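Local coordinates for DBF2 kinase activator protein MOB1 (Saccharomyces cerevisiae, PDB 2HJN) that activates the protein kinase DBF2 by binding to it, so that CDC15 can phosphorylate it in the mitotic exit network, at residues P28-K32 with Q144-D148; D23-T27 with Y94-E99. All coordinates share one frame; numbering follows the deposited sequence.

Contact 1: residues P28-K32 with Q144-D148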
# COMPACT_ATOMS: atom_id res chain seq x y z
N PRO A 28 -2.24 -0.17 -10.67
CA PRO A 28 -0.85 0.15 -10.33
C PRO A 28 0.18 -0.53 -11.24
O PRO A 28 -0.10 -1.55 -11.84
CB PRO A 28 -0.75 -0.29 -8.84
CG PRO A 28 -2.24 -0.36 -8.34
CD PRO A 28 -2.92 -0.92 -9.60
N SER A 29 1.34 0.11 -11.41
CA SER A 29 2.51 -0.44 -12.06
C SER A 29 3.76 0.17 -11.39
O SER A 29 3.96 1.37 -11.41
CB SER A 29 2.58 -0.12 -13.57
OG SER A 29 3.76 -0.68 -14.18
N HIS A 30 4.59 -0.67 -10.80
CA HIS A 30 5.86 -0.28 -10.24
C HIS A 30 6.88 -0.02 -11.38
O HIS A 30 6.94 -0.75 -12.38
CB HIS A 30 6.35 -1.43 -9.33
CG HIS A 30 7.59 -1.11 -8.55
ND1 HIS A 30 8.80 -1.69 -8.84
CD2 HIS A 30 7.79 -0.32 -7.47
CE1 HIS A 30 9.71 -1.24 -7.99
NE2 HIS A 30 9.13 -0.40 -7.15
N GLN A 31 7.74 0.97 -11.16
CA GLN A 31 8.81 1.35 -12.08
C GLN A 31 10.17 0.87 -11.54
O GLN A 31 10.51 1.11 -10.39
CB GLN A 31 8.87 2.87 -12.28
CG GLN A 31 9.93 3.36 -13.31
CD GLN A 31 9.64 2.99 -14.72
OE1 GLN A 31 8.47 2.76 -15.10
NE2 GLN A 31 10.69 2.91 -15.53
N LYS A 32 10.91 0.18 -12.37
CA LYS A 32 12.26 -0.24 -11.97
C LYS A 32 13.16 0.97 -11.61
O LYS A 32 13.10 2.04 -12.27
CB LYS A 32 12.90 -1.16 -13.05
CG LYS A 32 13.34 -0.45 -14.30
CD LYS A 32 14.67 -1.04 -14.81
CE LYS A 32 15.34 -0.07 -15.75
NZ LYS A 32 16.62 -0.67 -16.29
N GLN A 144 5.76 6.73 -16.75
CA GLN A 144 6.51 5.51 -17.11
C GLN A 144 7.07 5.57 -18.52
O GLN A 144 8.20 5.14 -18.75
CB GLN A 144 5.66 4.23 -16.91
CG GLN A 144 5.28 3.97 -15.46
CD GLN A 144 4.67 2.63 -15.27
OE1 GLN A 144 3.52 2.41 -15.68
NE2 GLN A 144 5.44 1.69 -14.67
N ASP A 145 6.28 6.07 -19.48
CA ASP A 145 6.79 6.29 -20.82
C ASP A 145 7.97 7.26 -20.85
O ASP A 145 8.89 7.06 -21.65
CB ASP A 145 5.69 6.72 -21.81
CG ASP A 145 4.64 5.62 -22.06
OD1 ASP A 145 4.92 4.40 -21.86
OD2 ASP A 145 3.51 5.99 -22.46
N GLN A 146 8.00 8.29 -19.99
CA GLN A 146 9.21 9.15 -19.96
C GLN A 146 10.37 8.38 -19.33
O GLN A 146 11.48 8.41 -19.87
CB GLN A 146 8.97 10.47 -19.20
CG GLN A 146 7.69 11.24 -19.60
CD GLN A 146 7.40 11.29 -21.14
OE1 GLN A 146 8.05 12.05 -21.87
NE2 GLN A 146 6.35 10.52 -21.61
N PHE A 147 10.13 7.67 -18.21
CA PHE A 147 11.23 6.92 -17.54
C PHE A 147 11.84 5.89 -18.51
O PHE A 147 13.04 5.57 -18.46
CB PHE A 147 10.76 6.20 -16.25
CG PHE A 147 10.21 7.11 -15.18
CD1 PHE A 147 9.06 6.74 -14.45
CD2 PHE A 147 10.80 8.35 -14.89
CE1 PHE A 147 8.52 7.57 -13.46
CE2 PHE A 147 10.26 9.20 -13.90
CZ PHE A 147 9.10 8.79 -13.17
N ASP A 148 11.00 5.37 -19.40
CA ASP A 148 11.43 4.25 -20.28
C ASP A 148 12.05 4.76 -21.61
O ASP A 148 12.49 3.96 -22.47
CB ASP A 148 10.24 3.33 -20.57
CG ASP A 148 9.91 2.39 -19.42
OD1 ASP A 148 10.71 2.25 -18.46
OD2 ASP A 148 8.85 1.75 -19.49
O HOH W 1 7.94 0.97 -17.08
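Gln31 and Gln144 meet amide to amide where an extended N-terminal segment of this helical, zinc-binding Mob1/phocein fold crosses the C-terminal end of helix 132-147. The case illustrates how a chain without regular structure can be fixed by side-chain amides that donate and accept at once. Gln144 NE2 gives one hydrogen bond to Ser29 OG at 2.9 Å, Ser29 OG lying in the amide plane of Gln144, and a second, more bent one to Gln31 OE1 at 3.2 Å (N-H...O 143°), which arrives in the carbonyl plane of Gln31 but tilted from the amide plane of Gln144. The two amide planes are nearly perpendicular, 84° apart. The other end of the Gln31 amide continues the chain of bonds: Gln31 NE2 points almost straight at Asp148 OD1, 3.0 Å away, reaching it from above the carboxylate plane. A water closes the ring, donating to Gln31 OE1 and to Asp148 OD2, so Gln31 OE1 accepts one hydrogen bond from Gln144 NE2 and another from the water. Beneath these polar groups the aliphatic part of Gln31 rests on Phe147, Gln31 CG lying 3.7 Å from Phe147 CD1. With CG anti to the backbone N (chi1 -176°) and a bend at chi2, Gln31 turns its amide over Phe147 CB and onward to Asp148.

In the second shell, Arg141 NE binds Gln144 OE1, which probably fixes which way that amide is turned, while the Phe147 ring meets Phe153 edge-to-face. Tyr87, Asn88 and Asn91 of helix 75-97 hold the backbone of Ser29 and Gln31, Tyr87 OH bonding to Ser29 O.

Contact 2: residues D23-T27 with Y94-E99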
# COMPACT_ATOMS: atom_id res chain seq x y z
N ASP A 23 -13.81 -2.00 -13.54
CA ASP A 23 -12.90 -2.15 -14.69
C ASP A 23 -12.06 -0.88 -14.93
O ASP A 23 -10.98 -0.94 -15.52
CB ASP A 23 -13.71 -2.51 -15.95
CG ASP A 23 -14.76 -3.64 -15.72
OD1 ASP A 23 -14.75 -4.34 -14.68
OD2 ASP A 23 -15.61 -3.84 -16.62
N PHE A 24 -12.57 0.24 -14.44
CA PHE A 24 -12.06 1.57 -14.78
C PHE A 24 -11.44 2.34 -13.60
O PHE A 24 -11.34 3.56 -13.70
CB PHE A 24 -13.15 2.40 -15.50
CG PHE A 24 -13.81 1.66 -16.65
CD1 PHE A 24 -13.11 1.43 -17.84
CD2 PHE A 24 -15.11 1.16 -16.52
CE1 PHE A 24 -13.69 0.69 -18.90
CE2 PHE A 24 -15.71 0.43 -17.56
CZ PHE A 24 -15.01 0.20 -18.75
N ASN A 25 -11.01 1.63 -12.54
CA ASN A 25 -10.14 2.15 -11.48
C ASN A 25 -8.66 2.18 -11.90
O ASN A 25 -8.25 1.43 -12.77
CB ASN A 25 -10.26 1.31 -10.19
CG ASN A 25 -11.67 1.14 -9.71
OD1 ASN A 25 -12.59 1.89 -10.10
ND2 ASN A 25 -11.88 0.11 -8.88
N TYR A 26 -7.86 2.98 -11.23
CA TYR A 26 -6.41 3.04 -11.47
C TYR A 26 -5.78 1.62 -11.30
O TYR A 26 -6.09 0.93 -10.32
CB TYR A 26 -5.76 4.04 -10.49
CG TYR A 26 -4.24 4.04 -10.58
CD1 TYR A 26 -3.60 4.45 -11.76
CD2 TYR A 26 -3.44 3.57 -9.53
CE1 TYR A 26 -2.18 4.41 -11.88
CE2 TYR A 26 -2.00 3.55 -9.66
CZ TYR A 26 -1.41 3.96 -10.83
OH TYR A 26 -0.03 3.97 -10.99
N THR A 27 -5.01 1.20 -12.32
CA THR A 27 -4.14 -0.00 -12.27
C THR A 27 -2.68 0.32 -11.86
O THR A 27 -1.96 1.01 -12.57
CB THR A 27 -4.17 -0.80 -13.62
OG1 THR A 27 -5.53 -1.06 -14.00
CG2 THR A 27 -3.45 -2.17 -13.47
N TYR A 94 -1.69 5.34 -4.17
CA TYR A 94 -2.96 5.24 -4.97
C TYR A 94 -3.47 3.83 -5.04
O TYR A 94 -4.68 3.57 -4.93
CB TYR A 94 -2.84 5.87 -6.37
CG TYR A 94 -4.04 6.70 -6.74
CD1 TYR A 94 -4.03 8.08 -6.57
CD2 TYR A 94 -5.20 6.11 -7.23
CE1 TYR A 94 -5.15 8.85 -6.88
CE2 TYR A 94 -6.35 6.89 -7.57
CZ TYR A 94 -6.30 8.25 -7.38
OH TYR A 94 -7.38 9.02 -7.70
N GLY A 95 -2.56 2.91 -5.14
CA GLY A 95 -2.89 1.51 -5.18
C GLY A 95 -3.60 1.04 -3.94
O GLY A 95 -4.40 0.14 -4.01
N SER A 96 -3.26 1.60 -2.78
CA SER A 96 -3.91 1.19 -1.53
C SER A 96 -5.40 1.55 -1.47
O SER A 96 -6.22 0.86 -0.83
CB SER A 96 -3.15 1.76 -0.31
OG SER A 96 -3.46 3.12 -0.10
N ILE A 97 -5.78 2.63 -2.15
CA ILE A 97 -7.16 3.11 -2.08
C ILE A 97 -7.92 3.04 -3.42
O ILE A 97 -9.04 3.57 -3.53
CB ILE A 97 -7.26 4.52 -1.42
CG1 ILE A 97 -6.28 5.53 -2.05
CG2 ILE A 97 -6.98 4.40 0.05
CD1 ILE A 97 -6.81 6.26 -3.26
N THR A 98 -7.31 2.39 -4.41
CA THR A 98 -7.81 2.47 -5.80
C THR A 98 -9.28 2.02 -5.99
O THR A 98 -10.03 2.56 -6.88
CB THR A 98 -6.91 1.66 -6.77
OG1 THR A 98 -7.37 1.89 -8.10
CG2 THR A 98 -6.98 0.12 -6.49
N GLU A 99 -9.71 1.05 -5.18
CA GLU A 99 -11.11 0.58 -5.27
C GLU A 99 -12.12 1.62 -4.78
O GLU A 99 -13.30 1.44 -5.02
CB GLU A 99 -11.34 -0.75 -4.53
CG GLU A 99 -10.66 -1.97 -5.12
CD GLU A 99 -10.98 -3.25 -4.32
OE1 GLU A 99 -12.15 -3.68 -4.27
OE2 GLU A 99 -10.08 -3.81 -3.70
O HOH W 2 -14.76 0.46 -7.42
O HOH W 3 -8.92 4.31 -8.93
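Tyr26 O accepts the hydroxyl hydrogen of Thr98 OG1 at 2.7 Å, in the carbonyl plane and on a lone pair, the shortest polar bond between the N-terminal segment and the 3-10 turn that follows helix 75-97, on the zinc-bearing side of the Mob1/phocein fold. It exemplifies a side-chain hydroxyl that holds a neighbouring loop by a backbone carbonyl. The torsion of Thr98 (chi1 -174°) sets OG1 opposite its own N and directs it at the loop, with Tyr26 CB 3.6 Å from Thr98 OG1. A water reinforces the bridge by accepting from Tyr26 N and donating to Thr98 O, so both polar groups of the Tyr26 backbone are tied to one threonine. A valine in place of Thr98 would probably leave Tyr26 O without this donor, with only the water-mediated polar links described here to join the loop to the turn. Beside it, Asn25 lays CB against Thr98 O at 3.5 Å, and a second water joins Asn25 ND2 to Glu99 O.

Deeper in, the rings of Tyr26 and Tyr94 meet obliquely, centroids 5.6 Å apart and planes at 78°. Tyr26 CD2 and Tyr94 CD2 come within 3.9 Å. Tyr26 also packs on Val136, Glu137 and Met140 of helix 132-147, and its hydroxyl is hydrogen-bonded to Asn91 and Arg141. Tyr94 lies against the zinc site, its side chain about 4 Å from the ion at the nearest atoms and touching the ligands Cys101 and His183. Within the helical segment, one face of the Tyr94 ring is covered by Ile97 CD1, 4.2 Å above its centre.

In the fold
From the N terminus, after strand 4-6 and an unmodelled gap, an irregular run holds residues 23-27 and 28-32 in direct succession. The first closes a loop of 66 intervening residues onto the end of helix 75-97 and the turn after it in contact 2; the second closes a longer one, of 111, onto the end of helix 132-147 in contact 1. Their segments alternate along the chain, so the two closures cross. Pro28 CG lies 3.7 Å from Gly95 CA, joining the neighbouring contacts, whose centres are 16 Å apart. Together they strap one N-terminal run across two helices, with the zinc site near contact 2. Both also touch the second subunit: His30 N bonds Glu99 OE2 of that subunit.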